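Local coordinates for protein A49R (Vaccinia virus, PDB 4D5T) that inhibits host NF-kappa-B activation by binding BTRC, which diminishes ubiquitination of the inhibitor NFKBIA and keeps p65/RELA in the cytoplasm, at residues M109-P112 / D113-T116; G123-I126 / A127-D130; I139-L142 / S143-R147. One frame throughout, in Å; residues are numbered along the deposited sequence. Where two conformers were deposited one is given.

Contact 1 (M109-P112 / D113-T116); sequences MNNP and DFKT
Asn111 and Phe114 meet where helix 112-126 of this Bcl-2 family fold begins, and Asn111 serves as its N-cap. The Asn111 side chain leaves the backbone with CG anti to the backbone N (chi1 179°), which carries the amide over toward the first turn. Its CB lies 3.7 Å from CD2 of the Phe114 ring. One bond further, the amide carbon CG of Asn111 comes to 3.4 Å from the same CD2. With the amide and ring planes 23° apart, the amide lies nearly parallel to the ring but offset toward its CD2-CE2 side, and OD1 is the atom over the face. At the tip the two branches divide their work: OD1 accepts from Phe114 N at 3.0 Å, while ND2 rests near CD2 and CE2. One small group thus caps a first-turn N-H and packs against one side of an aromatic ring, which also touches Ile71 and Ile79 of two earlier helices.

The main chain adds the usual helical bond from Lys115 N to Asn111 O. A residue later, Pro112 O receives two donors from Thr116, its N and its OG1, an example of a hydroxyl doubling the bond of its own turn.

On the side of the preceding helix, Met109 bends at chi2 and chi3 and brings CE to 3.6 Å from Phe114 O, with SD beside Lys115 CA. Lys115 runs extended across it, its CD 3.5 Å from Met109 O. That carbonyl is linked to the lysine tip by one water, which donates to Met109 O at 3.1 Å and accepts from Lys115 NZ at 3.0 Å.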
ATOM      1  N   MET A 109      -8.015   8.314   1.869  1.00 29.10           N
ATOM      2  CA  MET A 109      -8.383   8.937   0.571  1.00 29.95           C
ATOM      3  C   MET A 109      -9.692   8.414  -0.023  1.00 29.92           C
ATOM      4  O   MET A 109     -10.278   9.053  -0.904  1.00 29.46           O
ATOM      5  CB  MET A 109      -7.264   8.783  -0.458  1.00 30.11           C
ATOM      6  CG  MET A 109      -5.963   9.524  -0.134  1.00 31.17           C
ATOM      7  SD  MET A 109      -6.056  11.290   0.071  1.00 30.43           S
ATOM      8  CE  MET A 109      -6.420  11.473   1.772  1.00 28.15           C
ATOM      9  N   ASN A 110     -10.204   7.293   0.477  1.00 31.94           N
ATOM     10  CA  ASN A 110     -11.593   6.810   0.132  1.00 35.15           C
ATOM     11  C   ASN A 110     -12.694   7.708   0.735  1.00 33.99           C
ATOM     12  O   ASN A 110     -13.838   7.554   0.391  1.00 37.87           O
ATOM     13  CB  ASN A 110     -11.850   5.335   0.594  1.00 36.15           C
ATOM     14  CG  ASN A 110     -11.000   4.275  -0.150  1.00 36.98           C
ATOM     15  OD1 ASN A 110     -10.525   4.481  -1.265  1.00 38.16           O
ATOM     16  ND2 ASN A 110     -10.820   3.098   0.499  1.00 38.98           N
ATOM     17  N   ASN A 111     -12.329   8.612   1.660  1.00 34.57           N
ATOM     18  CA  ASN A 111     -13.260   9.610   2.287  1.00 36.19           C
ATOM     19  C   ASN A 111     -13.138  10.923   1.514  1.00 36.05           C
ATOM     20  O   ASN A 111     -12.125  11.592   1.572  1.00 34.53           O
ATOM     21  CB  ASN A 111     -12.887   9.806   3.769  1.00 36.38           C
ATOM     22  CG  ASN A 111     -13.747  10.809   4.507  1.00 39.54           C
ATOM     23  OD1 ASN A 111     -13.740  12.016   4.217  1.00 39.82           O
ATOM     24  ND2 ASN A 111     -14.558  10.303   5.434  1.00 40.32           N
ATOM     25  N   PRO A 112     -14.183  11.323   0.784  1.00 37.72           N
ATOM     26  CA  PRO A 112     -14.060  12.515  -0.084  1.00 37.99           C
ATOM     27  C   PRO A 112     -13.701  13.858   0.586  1.00 39.23           C
ATOM     28  O   PRO A 112     -12.992  14.673  -0.031  1.00 41.24           O
ATOM     29  CB  PRO A 112     -15.439  12.663  -0.680  1.00 41.84           C
ATOM     30  CG  PRO A 112     -16.053  11.324  -0.618  1.00 42.54           C
ATOM     31  CD  PRO A 112     -15.458  10.630   0.587  1.00 41.10           C
ATOM     32  N   ASP A 113     -14.116  14.053   1.852  1.00 40.68           N
ATOM     33  CA  ASP A 113     -13.679  15.222   2.630  1.00 41.52           C
ATOM     34  C   ASP A 113     -12.155  15.182   2.880  1.00 40.32           C
ATOM     35  O   ASP A 113     -11.464  16.185   2.643  1.00 41.26           O
ATOM     36  CB  ASP A 113     -14.409  15.313   3.986  1.00 42.67           C
ATOM     37  CG  ASP A 113     -15.884  15.689   3.844  1.00 47.83           C
ATOM     38  OD1 ASP A 113     -16.345  16.105   2.754  1.00 47.59           O
ATOM     39  OD2 ASP A 113     -16.612  15.589   4.841  1.00 55.21           O
ATOM     40  N   PHE A 114     -11.639  14.018   3.327  1.00 36.52           N
ATOM     41  CA  PHE A 114     -10.222  13.914   3.654  1.00 35.22           C
ATOM     42  C   PHE A 114      -9.344  13.892   2.396  1.00 32.49           C
ATOM     43  O   PHE A 114      -8.277  14.454   2.391  1.00 31.04           O
ATOM     44  CB  PHE A 114      -9.931  12.695   4.556  1.00 35.60           C
ATOM     45  CG  PHE A 114     -10.617  12.746   5.894  1.00 37.50           C
ATOM     46  CD1 PHE A 114     -10.739  13.933   6.603  1.00 40.12           C
ATOM     47  CD2 PHE A 114     -11.123  11.579   6.462  1.00 39.95           C
ATOM     48  CE1 PHE A 114     -11.408  13.969   7.821  1.00 41.84           C
ATOM     49  CE2 PHE A 114     -11.764  11.593   7.706  1.00 42.79           C
ATOM     50  CZ  PHE A 114     -11.912  12.800   8.386  1.00 43.72           C
ATOM     51  N   LYS A 115      -9.874  13.402   1.288  1.00 34.07           N
ATOM     52  CA  LYS A 115      -9.136  13.444   0.043  1.00 34.23           C
ATOM     53  C   LYS A 115      -8.974  14.853  -0.411  1.00 33.10           C
ATOM     54  O   LYS A 115      -7.910  15.277  -0.859  1.00 32.43           O
ATOM     55  CB  LYS A 115      -9.851  12.627  -1.045  1.00 37.04           C
ATOM     56  CG  LYS A 115      -9.128  12.674  -2.390  1.00 40.08           C
ATOM     57  CD  LYS A 115      -9.555  11.497  -3.236  1.00 45.80           C
ATOM     58  CE  LYS A 115      -9.075  11.628  -4.667  1.00 51.05           C
ATOM     59  NZ  LYS A 115      -9.193  10.293  -5.330  1.00 51.14           N
ATOM     60  N   THR A 116     -10.071  15.633  -0.354  1.00 36.69           N
ATOM     61  CA  THR A 116      -9.980  17.029  -0.711  1.00 36.44           C
ATOM     62  C   THR A 116      -8.966  17.796   0.124  1.00 37.11           C
ATOM     63  O   THR A 116      -8.155  18.587  -0.404  1.00 34.76           O
ATOM     64  CB  THR A 116     -11.342  17.731  -0.544  1.00 39.99           C
ATOM     65  OG1 THR A 116     -12.274  17.101  -1.386  1.00 39.47           O
ATOM     66  CG2 THR A 116     -11.231  19.182  -0.956  1.00 42.71           C
TER
HETATM   67  O   HOH W   1     -10.040   7.850  -3.786  1.00 35.36           O

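Contact 2 (G123-I126 / A127-D130); sequences GSRI and ADID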
ATOM      1  N   GLY A 123       0.670  13.555  -1.960  1.00 27.50           N
ATOM      2  CA  GLY A 123       1.358  13.364  -3.245  1.00 28.72           C
ATOM      3  C   GLY A 123       2.707  14.000  -3.281  1.00 29.24           C
ATOM      4  O   GLY A 123       3.699  13.379  -3.696  1.00 33.48           O
ATOM      5  N   SER A 124       2.770  15.204  -2.739  1.00 28.92           N
ATOM      6  CA  SER A 124       4.051  15.904  -2.623  0.61 30.57           C
ATOM      7  C   SER A 124       5.073  15.184  -1.752  1.00 28.89           C
ATOM      8  O   SER A 124       6.228  15.101  -2.127  1.00 28.50           O
ATOM      9  CB  SER A 124       3.893  17.285  -2.048  0.61 31.78           C
ATOM     10  OG  SER A 124       5.060  18.072  -2.239  0.61 35.32           O
ATOM     11  N   ARG A 125       4.643  14.678  -0.603  1.00 27.45           N
ATOM     12  CA  ARG A 125       5.632  14.045   0.322  1.00 26.50           C
ATOM     13  C   ARG A 125       6.035  12.649  -0.118  1.00 25.03           C
ATOM     14  O   ARG A 125       7.186  12.204   0.097  1.00 24.37           O
ATOM     15  CB  ARG A 125       5.011  14.008   1.708  1.00 27.33           C
ATOM     16  CG  ARG A 125       4.764  15.389   2.333  1.00 29.06           C
ATOM     17  CD  ARG A 125       6.061  16.108   2.667  1.00 30.64           C
ATOM     18  NE  ARG A 125       6.473  16.970   1.595  1.00 32.64           N
ATOM     19  CZ  ARG A 125       7.634  16.969   0.989  1.00 35.54           C
ATOM     20  NH1 ARG A 125       8.586  16.108   1.323  1.00 42.93           N
ATOM     21  NH2 ARG A 125       7.818  17.836  -0.000  1.00 39.29           N
ATOM     22  N   ILE A 126       5.112  11.864  -0.699  1.00 24.75           N
ATOM     23  CA  ILE A 126       5.482  10.546  -1.199  1.00 24.02           C
ATOM     24  C   ILE A 126       6.576  10.661  -2.287  1.00 24.41           C
ATOM     25  O   ILE A 126       7.409   9.750  -2.408  1.00 26.28           O
ATOM     26  CB  ILE A 126       4.256   9.751  -1.661  1.00 26.61           C
ATOM     27  CG1 ILE A 126       3.343   9.517  -0.411  1.00 28.85           C
ATOM     28  CG2 ILE A 126       4.632   8.481  -2.426  1.00 28.09           C
ATOM     29  CD1 ILE A 126       2.202   8.594  -0.552  1.00 28.07           C
ATOM     30  N   ALA A 127       6.553  11.740  -3.057  1.00 27.89           N
ATOM     31  CA  ALA A 127       7.564  11.922  -4.095  1.00 29.60           C
ATOM     32  C   ALA A 127       8.995  11.897  -3.557  1.00 32.44           C
ATOM     33  O   ALA A 127       9.898  11.550  -4.283  1.00 32.39           O
ATOM     34  CB  ALA A 127       7.296  13.189  -4.877  1.00 33.96           C
ATOM     35  N   ASP A 128       9.203  12.199  -2.271  1.00 29.58           N
ATOM     36  CA  ASP A 128      10.530  12.247  -1.722  1.00 29.95           C
ATOM     37  C   ASP A 128      11.017  10.946  -1.042  1.00 26.58           C
ATOM     38  O   ASP A 128      12.131  10.902  -0.498  1.00 27.01           O
ATOM     39  CB  ASP A 128      10.635  13.445  -0.757  1.00 30.87           C
ATOM     40  CG  ASP A 128      10.723  14.767  -1.486  1.00 36.71           C
ATOM     41  OD1 ASP A 128      10.953  14.812  -2.728  1.00 36.99           O
ATOM     42  OD2 ASP A 128      10.537  15.796  -0.806  1.00 43.44           O
ATOM     43  N   ILE A 129      10.207   9.898  -1.037  1.00 24.41           N
ATOM     44  CA  ILE A 129      10.603   8.633  -0.359  1.00 21.57           C
ATOM     45  C   ILE A 129      11.527   7.794  -1.215  1.00 20.76           C
ATOM     46  O   ILE A 129      11.706   8.015  -2.427  1.00 22.84           O
ATOM     47  CB  ILE A 129       9.380   7.820   0.149  1.00 21.37           C
ATOM     48  CG1 ILE A 129       8.628   7.080  -1.003  1.00 22.66           C
ATOM     49  CG2 ILE A 129       8.478   8.684   1.025  1.00 22.15           C
ATOM     50  CD1 ILE A 129       7.512   6.157  -0.537  1.00 21.69           C
ATOM     51  N   ASP A 130      12.160   6.840  -0.569  1.00 22.57           N
ATOM     52  CA  ASP A 130      13.096   5.942  -1.242  1.00 24.34           C
ATOM     53  C   ASP A 130      13.067   4.584  -0.569  1.00 24.16           C
ATOM     54  O   ASP A 130      13.853   4.270   0.306  1.00 24.33           O
ATOM     55  CB  ASP A 130      14.472   6.548  -1.198  1.00 32.30           C
ATOM     56  CG  ASP A 130      15.523   5.652  -1.836  1.00 34.83           C
ATOM     57  OD1 ASP A 130      15.138   4.657  -2.593  1.00 46.16           O
ATOM     58  OD2 ASP A 130      16.697   6.029  -1.495  1.00 48.41           O
TER
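Bends at chi2 (-68°) and chi3 (93°) fold the Arg125 chain back, so that a side chain starting out away from residues 127-130 ends beside Asp128. The carboxylate of Asp128 is set in place by a first torsion that puts CG beside its own backbone N, on the flank where the arginine arrives. Arg125 NH1 then donates to Asp128 OD2 at 2.9 Å, a salt bridge made through one nitrogen and one oxygen. It is not the flat, two-pronged pairing: the guanidinium and carboxylate planes stand 60° apart, and OD2 is approached on its anti side, out of the carboxylate plane. Arg125 NH2 remains at 3.5 Å from the same OD2. The oxygen lies at the edge of the guanidinium, near its plane.

Beside this pair, which lies largely at the surface, the backbone is leaving helix 112-126. The bond from Ala127 N to Gly123 O is stretched to 3.4 Å and weak; the next donor, Asp128 N, shortens its span and takes Arg125 O, three residues back. Overlapping this step, a type I beta turn runs from Ile126 to Ile129, with Ile129 N giving a nearly straight bond to Ile126 O at 3.1 Å. In this way a Bcl-2-like helical bundle passes from one helix toward the next, helix 132-150, through a short loop. Ile129 O is held in turn by the side-chain amides of Asn29 and Asn33.

The buried side of the turn is apolar. Ile126 and Ile129 lie side by side and point the same way, Ile126 also touching Val37, Ile40 and Phe87. CG1 of Ile129 sits 3.3 Å from Ile126 O, and Ile129 CD1 lies 4.2 Å from Ile126 CG2.

Contact 3 (I139-L142 / S143-R147); sequences ILQL and SNDIR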
ATOM      1  N   ILE A 139      10.296  -8.229   0.962  1.00 22.41           N
ATOM      2  CA  ILE A 139       9.009  -8.627   0.386  1.00 24.28           C
ATOM      3  C   ILE A 139       8.646 -10.116   0.460  1.00 25.35           C
ATOM      4  O   ILE A 139       7.483 -10.493   0.701  1.00 23.19           O
ATOM      5  CB  ILE A 139       8.786  -8.113  -1.078  1.00 26.79           C
ATOM      6  CG1 ILE A 139       7.275  -8.248  -1.438  1.00 29.46           C
ATOM      7  CG2 ILE A 139       9.712  -8.755  -2.074  1.00 26.69           C
ATOM      8  CD1 ILE A 139       6.713  -7.160  -2.218  1.00 32.47           C
ATOM      9  N   LEU A 140       9.642 -10.977   0.260  1.00 25.04           N
ATOM     10  CA  LEU A 140       9.338 -12.425   0.316  1.00 27.94           C
ATOM     11  C   LEU A 140       8.837 -12.792   1.721  1.00 27.64           C
ATOM     12  O   LEU A 140       7.841 -13.511   1.881  1.00 26.88           O
ATOM     13  CB  LEU A 140      10.538 -13.218  -0.125  1.00 27.56           C
ATOM     14  CG  LEU A 140      10.971 -12.991  -1.587  1.00 28.04           C
ATOM     15  CD1 LEU A 140      12.168 -13.862  -1.882  1.00 30.30           C
ATOM     16  CD2 LEU A 140       9.921 -13.218  -2.698  1.00 28.00           C
ATOM     17  N   GLN A 141       9.548 -12.324   2.741  1.00 27.69           N
ATOM     18  CA  GLN A 141       9.126 -12.622   4.108  1.00 29.79           C
ATOM     19  C   GLN A 141       7.754 -12.050   4.416  1.00 27.40           C
ATOM     20  O   GLN A 141       6.979 -12.699   5.128  1.00 26.01           O
ATOM     21  CB  GLN A 141      10.115 -12.087   5.128  1.00 31.95           C
ATOM     22  CG  GLN A 141       9.807 -12.444   6.566  1.00 35.06           C
ATOM     23  CD  GLN A 141       9.818 -13.941   6.817  1.00 39.55           C
ATOM     24  OE1 GLN A 141      10.848 -14.568   6.699  1.00 48.75           O
ATOM     25  NE2 GLN A 141       8.664 -14.515   7.166  1.00 40.54           N
ATOM     26  N   LEU A 142       7.519 -10.817   3.987  1.00 26.41           N
ATOM     27  CA  LEU A 142       6.232 -10.167   4.245  1.00 27.27           C
ATOM     28  C   LEU A 142       5.084 -10.936   3.589  1.00 25.16           C
ATOM     29  O   LEU A 142       4.022 -11.136   4.196  1.00 25.09           O
ATOM     30  CB  LEU A 142       6.208  -8.758   3.745  1.00 26.42           C
ATOM     31  CG  LEU A 142       4.860  -8.062   3.933  1.00 24.88           C
ATOM     32  CD1 LEU A 142       4.445  -8.003   5.390  1.00 27.09           C
ATOM     33  CD2 LEU A 142       4.943  -6.670   3.404  1.00 25.38           C
ATOM     34  N   SER A 143       5.323 -11.394   2.373  1.00 25.15           N
ATOM     35  CA  SER A 143       4.345 -12.294   1.714  1.00 25.84           C
ATOM     36  C   SER A 143       4.000 -13.521   2.608  1.00 27.11           C
ATOM     37  O   SER A 143       2.844 -13.880   2.774  1.00 26.19           O
ATOM     38  CB  SER A 143       4.911 -12.734   0.354  1.00 27.89           C
ATOM     39  OG  SER A 143       4.048 -13.687  -0.278  1.00 33.33           O
ATOM     40  N   ASN A 144       5.014 -14.197   3.151  1.00 28.99           N
ATOM     41  CA  ASN A 144       4.740 -15.293   4.085  1.00 32.36           C
ATOM     42  C   ASN A 144       3.973 -14.876   5.337  1.00 30.56           C
ATOM     43  O   ASN A 144       3.085 -15.585   5.751  1.00 33.80           O
ATOM     44  CB  ASN A 144       6.000 -16.053   4.446  1.00 35.86           C
ATOM     45  CG  ASN A 144       6.601 -16.779   3.253  1.00 39.96           C
ATOM     46  OD1 ASN A 144       5.907 -17.213   2.352  1.00 41.66           O
ATOM     47  ND2 ASN A 144       7.914 -16.942   3.267  1.00 45.26           N
ATOM     48  N   ASP A 145       4.288 -13.734   5.896  1.00 30.08           N
ATOM     49  CA  ASP A 145       3.684 -13.259   7.154  1.00 31.76           C
ATOM     50  C   ASP A 145       2.213 -12.904   6.896  1.00 31.86           C
ATOM     51  O   ASP A 145       1.324 -13.217   7.713  1.00 33.78           O
ATOM     52  CB  ASP A 145       4.376 -12.013   7.655  1.00 32.49           C
ATOM     53  CG  ASP A 145       5.779 -12.281   8.182  1.00 34.28           C
ATOM     54  OD1 ASP A 145       6.121 -13.437   8.384  1.00 38.21           O
ATOM     55  OD2 ASP A 145       6.509 -11.298   8.343  1.00 34.91           O
ATOM     56  N   ILE A 146       1.923 -12.312   5.725  1.00 29.12           N
ATOM     57  CA  ILE A 146       0.566 -12.011   5.344  1.00 29.70           C
ATOM     58  C   ILE A 146      -0.275 -13.291   5.065  1.00 31.96           C
ATOM     59  O   ILE A 146      -1.444 -13.407   5.486  1.00 29.77           O
ATOM     60  CB  ILE A 146       0.532 -11.072   4.120  1.00 29.60           C
ATOM     61  CG1 ILE A 146       0.981  -9.701   4.582  1.00 28.90           C
ATOM     62  CG2 ILE A 146      -0.846 -11.037   3.503  1.00 29.63           C
ATOM     63  CD1 ILE A 146       1.197  -8.713   3.508  1.00 29.52           C
ATOM     64  N   ARG A 147       0.326 -14.272   4.412  1.00 30.60           N
ATOM     65  CA  ARG A 147      -0.353 -15.527   4.238  1.00 34.07           C
ATOM     66  C   ARG A 147      -0.755 -16.147   5.582  1.00 37.94           C
ATOM     67  O   ARG A 147      -1.865 -16.658   5.721  1.00 37.46           O
ATOM     68  CB  ARG A 147       0.518 -16.516   3.464  1.00 35.68           C
ATOM     69  CG  ARG A 147       0.614 -16.118   1.993  1.00 37.46           C
ATOM     70  CD  ARG A 147       1.691 -16.846   1.250  1.00 41.23           C
ATOM     71  NE  ARG A 147       1.439 -18.273   1.282  1.00 41.25           N
ATOM     72  CZ  ARG A 147       2.174 -19.177   0.653  1.00 46.50           C
ATOM     73  NH1 ARG A 147       3.266 -18.832  -0.029  1.00 46.64           N
ATOM     74  NH2 ARG A 147       1.826 -20.453   0.748  1.00 44.84           N
TER
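Gln141 and Asp145 are joined by a side-chain hydrogen bond, NE2 donating to OD1 at 3.0 Å, across one turn of helix 132-150 in the Bcl-2-like bundle. This i to i+4 link lies on the outer flank of the helix. Gln141 reaches it by leaving its backbone with CG anti to the N (chi1 -176°) and bending at chi2 (62°), which brings its amide toward Asp145. The amide and carboxylate planes are 32° apart, and NE2 meets OD1 from above the carboxylate plane. The aliphatic part of the glutamine takes part as well, with CG 3.9 Å from Asp145 OD2.

Beneath this pair run the main-chain bonds of the turn. Gln141 O accepts from Asp145 N at 3.0 Å, so the same two residues are tied through both backbone and side chain. Ile139 O and Leu140 O receive the N-H groups of Ser143 and Asn144 in the same helical pattern, although the helix is kinked where the N of Leu140 and of Gln141 has no bond to the preceding turn. Leu142 O accepts from Ile146 N at 2.9 Å.

Round the helix toward the protein interior, Ser143 is buried with its CB 3.4 Å from both Leu140 O and Ile139 O, while its hydroxyl makes weak hydrogen bonds to helix 9-23. The apolar face is carried by Leu142 and Ile146, one turn apart, whose side chains cross at a slant. Leu142 also packs on Leu95, Val99 and Phe53, and Ile146 on Val57, so this pair faces helices 49-61 and 95-109. Within the pair, Ile146 CD1 touches both CG and CD1 of Leu142, at 3.7 Å and 3.8 Å.

In the fold
The three contacts sample the start, the end and the middle of helices in one all-helical chain. Contacts 1 and 2 share helix 112-126, one at each end, with centres 19 Å apart; contact 3 sits within helix 132-150, on the opposite side of the chain's centre from both. All are partly buried, each pairing an apolar inward face with a polar outer one. The polar chemistry follows position: a side-chain cap and a water bridge at the helix start, a salt bridge over a turn at its end, and an amide-carboxylate bond along a turn within the helix in contact 3, beside a kink. Buried aliphatic pairs recur in contacts 2 and 3, whereas contact 1 buries an aromatic ring and a methionine.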